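Local coordinates for nucleotidyltransferase-like protein (Exiguobacterium sibiricum, PDB 3C18) that probably acts as a nucleotidyltransferase, passing a nucleotide group to a substrate that has not been established, at residues A[43-48]-A[101-106]; A[51-56]-A[76-81]; A[132-137]-A[210-215]; A[144-149]-A[203-208]. One frame throughout, in Å; residues are numbered along the deposited sequence.

Contact 1. Residues A[43-48]-A[101-106]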
# COMPACT_ATOMS: atom_id res chain seq x y z
N LEU A 43 -13.40 11.65 16.91
CA LEU A 43 -13.69 10.69 15.86
C LEU A 43 -15.18 10.55 15.73
O LEU A 43 -15.86 10.09 16.64
CB LEU A 43 -13.05 9.33 16.15
CG LEU A 43 -13.47 8.19 15.20
CD1 LEU A 43 -12.85 8.40 13.80
CD2 LEU A 43 -13.08 6.83 15.80
N VAL A 44 -15.67 11.00 14.59
CA VAL A 44 -17.10 10.98 14.29
C VAL A 44 -17.36 9.89 13.27
O VAL A 44 -16.82 9.93 12.18
CB VAL A 44 -17.56 12.37 13.70
CG1 VAL A 44 -19.04 12.38 13.43
CG2 VAL A 44 -17.18 13.53 14.67
N ILE A 45 -18.16 8.90 13.66
CA ILE A 45 -18.56 7.83 12.73
C ILE A 45 -19.96 8.11 12.22
O ILE A 45 -20.91 8.34 12.99
CB ILE A 45 -18.47 6.43 13.32
CG1 ILE A 45 -17.05 6.18 13.86
CG2 ILE A 45 -18.73 5.38 12.19
CD1 ILE A 45 -16.83 6.69 15.28
N THR A 46 -20.07 8.05 10.91
CA THR A 46 -21.24 8.49 10.20
C THR A 46 -21.61 7.62 9.00
O THR A 46 -20.76 6.94 8.41
CB THR A 46 -20.97 9.95 9.71
OG1 THR A 46 -22.15 10.51 9.16
CG2 THR A 46 -19.90 9.98 8.69
N ARG A 47 -22.90 7.63 8.66
CA ARG A 47 -23.42 6.96 7.48
C ARG A 47 -23.74 7.97 6.42
O ARG A 47 -24.35 7.66 5.40
CB ARG A 47 -24.65 6.14 7.80
CG ARG A 47 -24.37 4.96 8.62
CD ARG A 47 -25.64 4.19 8.91
NE ARG A 47 -25.35 3.16 9.89
CZ ARG A 47 -26.27 2.43 10.51
NH1 ARG A 47 -27.55 2.61 10.24
NH2 ARG A 47 -25.91 1.51 11.40
N ASP A 48 -23.32 9.19 6.65
CA ASP A 48 -23.41 10.22 5.62
C ASP A 48 -22.84 9.62 4.33
O ASP A 48 -21.64 9.33 4.25
CB ASP A 48 -22.61 11.47 6.02
CG ASP A 48 -22.66 12.60 4.97
OD1 ASP A 48 -22.99 12.35 3.79
OD2 ASP A 48 -22.34 13.75 5.32
N ASN A 101 -27.72 3.66 18.82
CA ASN A 101 -27.86 2.21 18.64
C ASN A 101 -26.70 1.43 19.26
O ASN A 101 -26.31 0.37 18.77
CB ASN A 101 -27.97 1.89 17.14
CG ASN A 101 -29.19 2.54 16.50
OD1 ASN A 101 -30.26 2.63 17.11
ND2 ASN A 101 -29.02 3.01 15.25
N ASP A 102 -26.16 2.00 20.32
CA ASP A 102 -25.09 1.37 21.09
C ASP A 102 -23.92 1.02 20.18
O ASP A 102 -23.11 0.15 20.46
CB ASP A 102 -25.61 0.11 21.77
CG ASP A 102 -26.56 0.42 22.92
OD1 ASP A 102 -26.33 1.44 23.63
OD2 ASP A 102 -27.52 -0.36 23.13
N TYR A 103 -23.85 1.72 19.06
CA TYR A 103 -22.81 1.46 18.07
C TYR A 103 -21.39 1.38 18.65
O TYR A 103 -20.63 0.43 18.39
CB TYR A 103 -22.90 2.46 16.92
CG TYR A 103 -21.69 2.39 16.02
CD1 TYR A 103 -21.61 1.42 15.03
CD2 TYR A 103 -20.63 3.27 16.18
CE1 TYR A 103 -20.51 1.32 14.23
CE2 TYR A 103 -19.52 3.18 15.39
CZ TYR A 103 -19.46 2.19 14.40
OH TYR A 103 -18.36 2.08 13.57
N LEU A 104 -21.04 2.35 19.47
CA LEU A 104 -19.66 2.44 19.99
C LEU A 104 -19.46 1.51 21.18
O LEU A 104 -18.37 1.00 21.38
CB LEU A 104 -19.26 3.86 20.36
CG LEU A 104 -18.94 4.76 19.19
CD1 LEU A 104 -18.74 6.19 19.67
CD2 LEU A 104 -17.71 4.24 18.43
N THR A 105 -20.51 1.30 21.95
CA THR A 105 -20.40 0.41 23.13
C THR A 105 -20.17 -1.02 22.66
O THR A 105 -19.34 -1.75 23.20
CB THR A 105 -21.65 0.50 24.06
OG1 THR A 105 -21.63 1.76 24.75
CG2 THR A 105 -21.65 -0.64 25.08
N ASP A 106 -20.88 -1.38 21.60
CA ASP A 106 -20.77 -2.72 21.02
C ASP A 106 -19.43 -2.88 20.34
O ASP A 106 -18.85 -3.95 20.35
CB ASP A 106 -21.84 -2.95 19.95
CG ASP A 106 -23.23 -3.10 20.52
OD1 ASP A 106 -23.37 -3.11 21.77
OD2 ASP A 106 -24.17 -3.23 19.69

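Contact 2. Residues A[51-56]-A[76-81]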
# COMPACT_ATOMS: atom_id res chain seq x y z
N VAL A 51 -19.64 10.80 2.60
CA VAL A 51 -18.39 10.67 3.35
C VAL A 51 -17.65 9.34 3.19
O VAL A 51 -18.23 8.25 3.26
CB VAL A 51 -18.62 10.90 4.87
CG1 VAL A 51 -17.33 10.59 5.62
CG2 VAL A 51 -19.07 12.33 5.17
N GLU A 52 -16.35 9.46 2.97
CA GLU A 52 -15.46 8.33 3.01
C GLU A 52 -14.64 8.51 4.30
O GLU A 52 -14.84 7.86 5.33
CB GLU A 52 -14.57 8.35 1.78
CG GLU A 52 -14.15 6.97 1.29
CD GLU A 52 -15.17 6.36 0.32
OE1 GLU A 52 -15.42 6.99 -0.75
OE2 GLU A 52 -15.72 5.26 0.61
N TRP A 53 -13.64 9.39 4.20
CA TRP A 53 -12.91 9.84 5.38
C TRP A 53 -12.34 11.23 5.14
O TRP A 53 -11.75 11.51 4.10
CB TRP A 53 -11.77 8.87 5.70
CG TRP A 53 -10.70 9.45 6.56
CD1 TRP A 53 -10.79 9.74 7.89
CD2 TRP A 53 -9.39 9.83 6.16
NE1 TRP A 53 -9.62 10.30 8.34
CE2 TRP A 53 -8.74 10.37 7.30
CE3 TRP A 53 -8.69 9.77 4.96
CZ2 TRP A 53 -7.43 10.83 7.27
CZ3 TRP A 53 -7.40 10.24 4.93
CH2 TRP A 53 -6.77 10.74 6.09
N THR A 54 -12.56 12.11 6.10
CA THR A 54 -12.04 13.49 6.00
C THR A 54 -11.65 14.02 7.36
O THR A 54 -11.89 13.38 8.39
CB THR A 54 -12.99 14.49 5.25
OG1 THR A 54 -12.29 15.73 4.97
CG2 THR A 54 -14.29 14.75 6.02
N VAL A 55 -10.98 15.16 7.33
CA VAL A 55 -10.45 15.80 8.57
C VAL A 55 -10.71 17.31 8.56
O VAL A 55 -10.67 17.96 7.54
CB VAL A 55 -8.97 15.58 8.75
CG1 VAL A 55 -8.48 16.24 10.07
CG2 VAL A 55 -8.62 14.11 8.66
N LYS A 56 -11.01 17.80 9.74
CA LYS A 56 -11.26 19.23 10.00
C LYS A 56 -10.45 19.61 11.25
O LYS A 56 -10.30 18.81 12.15
CB LYS A 56 -12.75 19.46 10.25
CG LYS A 56 -13.66 18.85 9.19
CD LYS A 56 -15.13 19.17 9.44
CE LYS A 56 -16.06 18.38 8.49
NZ LYS A 56 -17.49 18.89 8.38
N SER A 76 -15.08 0.08 9.36
CA SER A 76 -15.35 -1.37 9.55
C SER A 76 -14.26 -2.14 8.82
O SER A 76 -13.63 -3.04 9.35
CB SER A 76 -16.75 -1.70 9.00
OG SER A 76 -16.94 -3.08 8.89
N ARG A 77 -14.07 -1.76 7.59
CA ARG A 77 -13.04 -2.33 6.74
C ARG A 77 -11.65 -2.18 7.33
O ARG A 77 -10.87 -3.10 7.27
CB ARG A 77 -13.04 -1.68 5.37
CG ARG A 77 -12.01 -2.26 4.45
CD ARG A 77 -12.26 -1.83 3.01
NE ARG A 77 -11.14 -2.24 2.19
CZ ARG A 77 -9.93 -1.69 2.25
NH1 ARG A 77 -9.68 -0.71 3.10
NH2 ARG A 77 -8.97 -2.14 1.47
N TRP A 78 -11.35 -1.01 7.89
CA TRP A 78 -10.03 -0.81 8.49
C TRP A 78 -9.83 -1.80 9.61
O TRP A 78 -8.74 -2.33 9.84
CB TRP A 78 -9.87 0.57 9.14
CG TRP A 78 -9.69 1.69 8.17
CD1 TRP A 78 -9.27 1.60 6.89
CD2 TRP A 78 -9.84 3.10 8.44
NE1 TRP A 78 -9.21 2.84 6.32
CE2 TRP A 78 -9.52 3.79 7.26
CE3 TRP A 78 -10.20 3.85 9.58
CZ2 TRP A 78 -9.58 5.19 7.15
CZ3 TRP A 78 -10.25 5.23 9.48
CH2 TRP A 78 -9.94 5.89 8.27
N LEU A 79 -10.91 -2.04 10.33
CA LEU A 79 -10.83 -2.87 11.54
C LEU A 79 -10.75 -4.34 11.11
O LEU A 79 -10.06 -5.15 11.72
CB LEU A 79 -12.01 -2.60 12.48
CG LEU A 79 -12.10 -1.22 13.12
CD1 LEU A 79 -13.32 -1.14 13.99
CD2 LEU A 79 -10.85 -0.90 13.95
N ILE A 80 -11.44 -4.66 10.01
CA ILE A 80 -11.50 -6.04 9.51
C ILE A 80 -10.13 -6.47 9.01
O ILE A 80 -9.72 -7.61 9.18
CB ILE A 80 -12.53 -6.19 8.36
CG1 ILE A 80 -13.94 -6.27 8.96
CG2 ILE A 80 -12.26 -7.45 7.54
CD1 ILE A 80 -15.04 -6.37 7.91
N LEU A 81 -9.43 -5.51 8.42
CA LEU A 81 -8.16 -5.75 7.76
C LEU A 81 -6.98 -5.40 8.66
O LEU A 81 -5.85 -5.68 8.32
CB LEU A 81 -8.04 -4.97 6.46
CG LEU A 81 -9.08 -5.24 5.37
CD1 LEU A 81 -8.91 -4.38 4.14
CD2 LEU A 81 -8.94 -6.71 5.04

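Contact 3. Residues A[132-137]-A[210-215]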
# COMPACT_ATOMS: atom_id res chain seq x y z
N ARG A 132 5.41 -12.53 -2.71
CA ARG A 132 5.82 -11.58 -3.75
C ARG A 132 7.18 -10.99 -3.45
O ARG A 132 8.04 -10.85 -4.34
CB ARG A 132 4.79 -10.46 -3.88
CG ARG A 132 5.07 -9.49 -4.98
CD ARG A 132 4.79 -10.11 -6.38
NE ARG A 132 3.39 -10.53 -6.56
CZ ARG A 132 2.42 -9.75 -7.02
NH1 ARG A 132 2.69 -8.49 -7.34
NH2 ARG A 132 1.18 -10.22 -7.16
N ARG A 133 7.43 -10.67 -2.19
CA ARG A 133 8.75 -10.13 -1.81
C ARG A 133 9.85 -11.18 -1.96
O ARG A 133 10.97 -10.91 -2.42
CB ARG A 133 8.73 -9.53 -0.39
CG ARG A 133 7.84 -8.31 -0.24
CD ARG A 133 8.40 -7.02 -0.85
NE ARG A 133 8.37 -7.00 -2.31
CZ ARG A 133 7.27 -6.81 -3.04
NH1 ARG A 133 6.10 -6.62 -2.47
NH2 ARG A 133 7.33 -6.85 -4.36
N PHE A 134 9.50 -12.41 -1.62
CA PHE A 134 10.44 -13.55 -1.75
C PHE A 134 10.80 -13.76 -3.23
O PHE A 134 11.95 -13.90 -3.61
CB PHE A 134 9.85 -14.82 -1.14
CG PHE A 134 10.59 -16.07 -1.51
CD1 PHE A 134 11.79 -16.40 -0.88
CD2 PHE A 134 10.10 -16.92 -2.48
CE1 PHE A 134 12.47 -17.52 -1.24
CE2 PHE A 134 10.78 -18.06 -2.82
CZ PHE A 134 11.98 -18.35 -2.19
N GLN A 135 9.81 -13.75 -4.07
CA GLN A 135 10.05 -13.97 -5.51
C GLN A 135 10.90 -12.89 -6.11
O GLN A 135 11.78 -13.15 -6.94
CB GLN A 135 8.71 -14.10 -6.25
CG GLN A 135 8.04 -15.43 -5.90
CD GLN A 135 6.64 -15.57 -6.47
OE1 GLN A 135 5.99 -14.57 -6.82
NE2 GLN A 135 6.15 -16.80 -6.51
N ASP A 136 10.70 -11.66 -5.67
CA ASP A 136 11.43 -10.53 -6.25
C ASP A 136 12.85 -10.64 -5.78
O ASP A 136 13.80 -10.38 -6.51
CB ASP A 136 10.88 -9.17 -5.80
CG ASP A 136 9.61 -8.77 -6.53
OD1 ASP A 136 9.13 -9.53 -7.39
OD2 ASP A 136 9.11 -7.68 -6.22
N GLY A 137 12.97 -10.98 -4.50
CA GLY A 137 14.26 -11.13 -3.84
C GLY A 137 15.12 -12.18 -4.51
O GLY A 137 16.32 -12.01 -4.70
N ILE A 210 17.12 -19.16 1.49
CA ILE A 210 16.96 -20.60 1.79
C ILE A 210 15.93 -20.76 2.89
O ILE A 210 14.95 -21.48 2.75
CB ILE A 210 18.26 -21.24 2.27
CG1 ILE A 210 19.28 -21.29 1.12
CG2 ILE A 210 18.02 -22.63 2.81
CD1 ILE A 210 18.66 -21.61 -0.16
N GLY A 211 16.16 -20.02 3.96
CA GLY A 211 15.30 -20.05 5.15
C GLY A 211 13.91 -19.62 4.85
O GLY A 211 12.94 -20.22 5.29
N LEU A 212 13.79 -18.56 4.06
CA LEU A 212 12.47 -18.06 3.65
C LEU A 212 11.70 -19.11 2.86
O LEU A 212 10.45 -19.21 2.96
CB LEU A 212 12.56 -16.81 2.76
CG LEU A 212 12.68 -15.44 3.41
CD1 LEU A 212 13.17 -14.36 2.39
CD2 LEU A 212 11.35 -15.05 3.99
N GLU A 213 12.41 -19.84 2.01
CA GLU A 213 11.70 -20.74 1.09
C GLU A 213 11.14 -21.89 1.89
O GLU A 213 10.06 -22.41 1.63
CB GLU A 213 12.62 -21.24 -0.03
CG GLU A 213 11.89 -22.10 -1.04
CD GLU A 213 12.71 -22.41 -2.28
OE1 GLU A 213 13.92 -22.10 -2.26
OE2 GLU A 213 12.15 -22.93 -3.26
N HIS A 214 11.89 -22.26 2.91
CA HIS A 214 11.51 -23.33 3.81
C HIS A 214 10.27 -22.95 4.61
O HIS A 214 9.28 -23.68 4.66
CB HIS A 214 12.65 -23.61 4.77
CG HIS A 214 12.42 -24.76 5.69
ND1 HIS A 214 12.02 -26.01 5.24
CD2 HIS A 214 12.58 -24.88 7.03
CE1 HIS A 214 11.92 -26.83 6.27
NE2 HIS A 214 12.25 -26.17 7.36
N LEU A 215 10.34 -21.80 5.25
CA LEU A 215 9.25 -21.29 6.12
C LEU A 215 7.97 -20.98 5.34
O LEU A 215 6.84 -21.04 5.84
CB LEU A 215 9.73 -20.09 6.95
CG LEU A 215 10.82 -20.52 7.94
CD1 LEU A 215 11.36 -19.40 8.79
CD2 LEU A 215 10.27 -21.58 8.83

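Contact 4. Residues A[144-149]-A[203-208]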
# COMPACT_ATOMS: atom_id res chain seq x y z
N GLY A 144 22.16 -10.66 -9.94
CA GLY A 144 23.34 -10.00 -9.36
C GLY A 144 23.07 -8.64 -8.75
O GLY A 144 24.00 -7.90 -8.40
N ASN A 145 21.80 -8.32 -8.59
CA ASN A 145 21.39 -7.04 -7.94
C ASN A 145 21.21 -7.21 -6.44
O ASN A 145 20.12 -7.27 -5.96
CB ASN A 145 20.08 -6.52 -8.54
CG ASN A 145 20.14 -6.31 -10.03
OD1 ASN A 145 19.23 -6.70 -10.75
ND2 ASN A 145 21.21 -5.70 -10.50
N TYR A 146 22.30 -7.24 -5.71
CA TYR A 146 22.30 -7.69 -4.31
C TYR A 146 21.70 -6.67 -3.34
O TYR A 146 21.03 -7.05 -2.40
CB TYR A 146 23.71 -8.09 -3.86
CG TYR A 146 24.28 -9.19 -4.75
CD1 TYR A 146 23.63 -10.41 -4.85
CD2 TYR A 146 25.43 -8.99 -5.51
CE1 TYR A 146 24.11 -11.41 -5.65
CE2 TYR A 146 25.92 -9.98 -6.33
CZ TYR A 146 25.23 -11.19 -6.40
OH TYR A 146 25.67 -12.20 -7.20
N TYR A 147 21.96 -5.39 -3.56
CA TYR A 147 21.44 -4.36 -2.63
C TYR A 147 19.93 -4.30 -2.70
O TYR A 147 19.24 -4.13 -1.71
CB TYR A 147 22.04 -3.00 -2.92
CG TYR A 147 23.44 -2.90 -2.40
CD1 TYR A 147 23.68 -2.82 -1.05
CD2 TYR A 147 24.51 -2.91 -3.25
CE1 TYR A 147 24.98 -2.73 -0.55
CE2 TYR A 147 25.81 -2.81 -2.76
CZ TYR A 147 26.03 -2.72 -1.42
OH TYR A 147 27.33 -2.63 -0.94
N ASP A 148 19.45 -4.50 -3.90
CA ASP A 148 18.00 -4.51 -4.18
C ASP A 148 17.33 -5.80 -3.70
O ASP A 148 16.20 -5.81 -3.21
CB ASP A 148 17.79 -4.30 -5.67
CG ASP A 148 18.07 -2.87 -6.10
OD1 ASP A 148 17.24 -2.00 -5.78
OD2 ASP A 148 19.08 -2.62 -6.77
N ALA A 149 18.03 -6.90 -3.83
CA ALA A 149 17.51 -8.19 -3.36
C ALA A 149 17.38 -8.17 -1.86
O ALA A 149 16.42 -8.67 -1.28
CB ALA A 149 18.45 -9.35 -3.79
N GLN A 203 26.21 -13.99 0.44
CA GLN A 203 25.98 -15.17 1.23
C GLN A 203 24.82 -14.96 2.19
O GLN A 203 23.95 -15.82 2.32
CB GLN A 203 27.23 -15.60 1.98
CG GLN A 203 27.06 -16.92 2.66
CD GLN A 203 26.93 -18.08 1.69
OE1 GLN A 203 27.75 -18.22 0.78
NE2 GLN A 203 25.91 -18.91 1.88
N ARG A 204 24.78 -13.81 2.84
CA ARG A 204 23.73 -13.61 3.87
C ARG A 204 22.35 -13.58 3.19
O ARG A 204 21.37 -14.11 3.71
CB ARG A 204 23.97 -12.39 4.73
CG ARG A 204 23.78 -11.11 3.98
CD ARG A 204 24.06 -9.91 4.88
NE ARG A 204 25.44 -9.90 5.33
CZ ARG A 204 25.91 -9.01 6.18
NH1 ARG A 204 25.10 -8.09 6.67
NH2 ARG A 204 27.17 -9.06 6.55
N ILE A 205 22.29 -12.99 2.01
CA ILE A 205 21.03 -12.94 1.26
C ILE A 205 20.62 -14.33 0.82
O ILE A 205 19.47 -14.70 0.83
CB ILE A 205 21.13 -12.02 -0.03
CG1 ILE A 205 21.40 -10.57 0.33
CG2 ILE A 205 19.88 -12.11 -0.87
CD1 ILE A 205 21.84 -9.74 -0.87
N HIS A 206 21.60 -15.10 0.39
CA HIS A 206 21.34 -16.44 -0.12
C HIS A 206 20.81 -17.34 1.01
O HIS A 206 19.90 -18.15 0.83
CB HIS A 206 22.65 -17.04 -0.65
CG HIS A 206 22.54 -18.48 -1.04
ND1 HIS A 206 21.82 -18.90 -2.14
CD2 HIS A 206 23.08 -19.59 -0.49
CE1 HIS A 206 21.92 -20.21 -2.25
NE2 HIS A 206 22.67 -20.65 -1.25
N LEU A 207 21.45 -17.20 2.16
CA LEU A 207 21.03 -17.97 3.35
C LEU A 207 19.61 -17.59 3.82
O LEU A 207 18.79 -18.43 4.20
CB LEU A 207 22.02 -17.74 4.48
CG LEU A 207 23.36 -18.44 4.35
CD1 LEU A 207 24.11 -18.23 5.66
CD2 LEU A 207 23.17 -19.93 4.06
N ALA A 208 19.31 -16.30 3.71
CA ALA A 208 17.98 -15.80 4.06
C ALA A 208 16.97 -16.31 3.07
O ALA A 208 15.86 -16.64 3.43
CB ALA A 208 17.96 -14.27 4.13

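Contact 1. Residues A[43-48]-A[101-106]
In the sheet of the nucleotidyltransferase-like domain, Ile45 on the middle strand, 40-46, reaches across to Tyr103 and Leu104 in the first turn of helix 103-110. The two branches of the isoleucine divide the work. CG2 of Ile45 lies by the phenol end of Tyr103, 3.6 Å from OH and 3.9 Å from CZ, while CB of Ile45 sits 4.0 Å from CE2 of Tyr103; the two side chains meet at about a right angle, and the methyl comes to the ring obliquely. The other branch is aimed at the leucine: CG1 stands anti to the carbonyl carbon (chi1 -55°), and CD1 of Ile45 ends 4.1 Å from CD2 of Leu104. No hydrogen bond joins the segments, and this is buried apolar contact. In this alpha/beta domain, helix 72-81 completes the setting, with Leu75 and Glu72 touching both Ile45 and Tyr103. Tyr103 turns its CG anti to its own backbone N (chi1 169°), which sends the ring out from the helix toward the strand. With an alanine at Ile45, the phenol end of Tyr103 and the CD2 methyl of Leu104 would probably both lose this neighbour, leaving the ring less firmly held. At the start of the helix, the carboxylate of Glu99 bonds to Leu104 N and Thr105 OG1, an arrangement likely to suit the positive end of the helix dipole. Past the strand the chain bends in an ST turn, where the backbone N of Asp48 donates to OG1 of Thr46 at 3.1 Å.

Contact 2. Residues A[51-56]-A[76-81]
The indole nitrogen NE1 of Trp53, whose ring meets Trp78 across this contact, is hydrogen-bonded to ND1 of His68 on the neighbouring strand 63-71. The rings of Trp53 and His68 also meet, their planes about 35° apart, so His68 meets the indole by both a bond and its ring. Trp53 opens strand 53-60, one of the two outermost strands of the nucleotidyltransferase-like sheet within the chain, paired antiparallel with 63-71; Trp78 belongs to helix 72-81, which follows that second strand directly. The two tryptophans form an edge-to-face pair. Trp78 presents the edge, and its CH2 atom stands over one face of Trp53, 4.0 Å from CD1 and 4.0 Å from CG of Trp53. The centroid of the five-membered ring of Trp53 is 5.5 Å from that of the six-membered ring of Trp78, with the planes inclined at 70°. The two indoles span a wide gap: the CA atoms of Trp53 and Trp78 are 11.5 Å apart. On the strand, CG of Trp53 is anti to the backbone N (chi1 160°), which carries the indole out toward the helix. The second subunit also uses this edge: Lys253 of that subunit bonds to the carbonyl oxygen of Trp53, and Met244 of that subunit packs on Trp53. With no hydrogen bond between the segments, the pairing depends on dispersion and on the weak attraction of C-H edge for pi face, while the directional bond to His68 probably fixes the rotation of the receiving ring.

Contact 3. Residues A[132-137]-A[210-215]
Phe134, on helix 116-142, brings its ring obliquely to Leu212 and Glu213 of helix 201-218, which runs in roughly the opposite direction. The buried part is the leucine side. CD1 of Phe134 lies 3.7 Å from CB of Leu212 and 4.1 Å from CD1 of Leu212, and the two side chains slide past each other in opposite senses. Leu209 and Leu216, from the same partner helix, also touch Phe134. Toward solvent, the stem of exposed Glu213 comes just as near: CB of Glu213 is 3.7 Å from CZ of Phe134 and CG of Glu213 3.9 Å from that same atom. Beyond CG the glutamate is extended, and its carboxylate plane is turned 52° from the ring. A glycine in place of Phe134 would probably open a gap between the two helices, leaving Leu212 and the stem of Glu213 without their aromatic partner. Another face of helix 116-142 carries the polar chemistry, a salt bridge of 2.7 Å from NH2 of Arg133 to OD2 of Asp136, near helix 146-167. In this helical, YgxA-like substrate-binding region, the interface thus appears to gain its hold from excluding water, while the methylenes of Glu213 pack obliquely on the ring near CZ and the residue itself stays exposed.

Contact 4. Residues A[144-149]-A[203-208]
Ile205 reaches Tyr146 because its side chain is stretched out: CG1 is anti to the carbonyl carbon (chi1 -64°) and CD1 continues the line away from CA (chi2 166°). This is helix-to-helix packing in the YgxA-like helical domain, between the first turn of helix 146-167 and the body of helix 201-218. CD1 of Ile205 touches the start of the tyrosine side chain, 3.9 Å from CB of Tyr146, and comes obliquely to its ring. The other branch, CG2, stands anti to the backbone N and faces Ala149 more loosely, with CG2 of Ile205 4.3 Å from CB of Ala149. The small alanine probably helps the backbones come close; the CA atoms of Ala149 and Ile205 are 7.5 Å apart. Phe141 and Leu140 of helix 116-142 join the cluster, Phe141 meeting the Tyr146 ring edge-to-face. That helix is closed by a Schellman motif at Gly144, whose phi of 80° suits glycine, and the chain then turns into the next helix. On another face, Asp148 OD1 accepts from the backbone N atoms of Val176 and Trp177 of the second subunit. Back at the interface, the methyl CD1 of Ile205 lies just 3.2 Å from the carbonyl oxygen of Tyr146.

How the contacts relate
Contacts 1 and 2 each join a strand of the nucleotidyltransferase-like sheet to a helix; contacts 3 and 4 belong to the helical region on the other side of the chain's centre. Contact 1 is buried on the middle strand; contact 2 is a surface contact at the edge strand, and the two touch where Thr46 meets Val51. Contacts 3 and 4, both buried, share helix 201-218 and have centres about 11 Å apart. None of the four has a hydrogen bond between its segments, yet the means differ: branched aliphatics with one phenol in contact 1, two indoles in contact 2, a phenyl ring in contact 3, isoleucine on a helix start in contact 4. Contacts 2 and 4 also touch the second subunit.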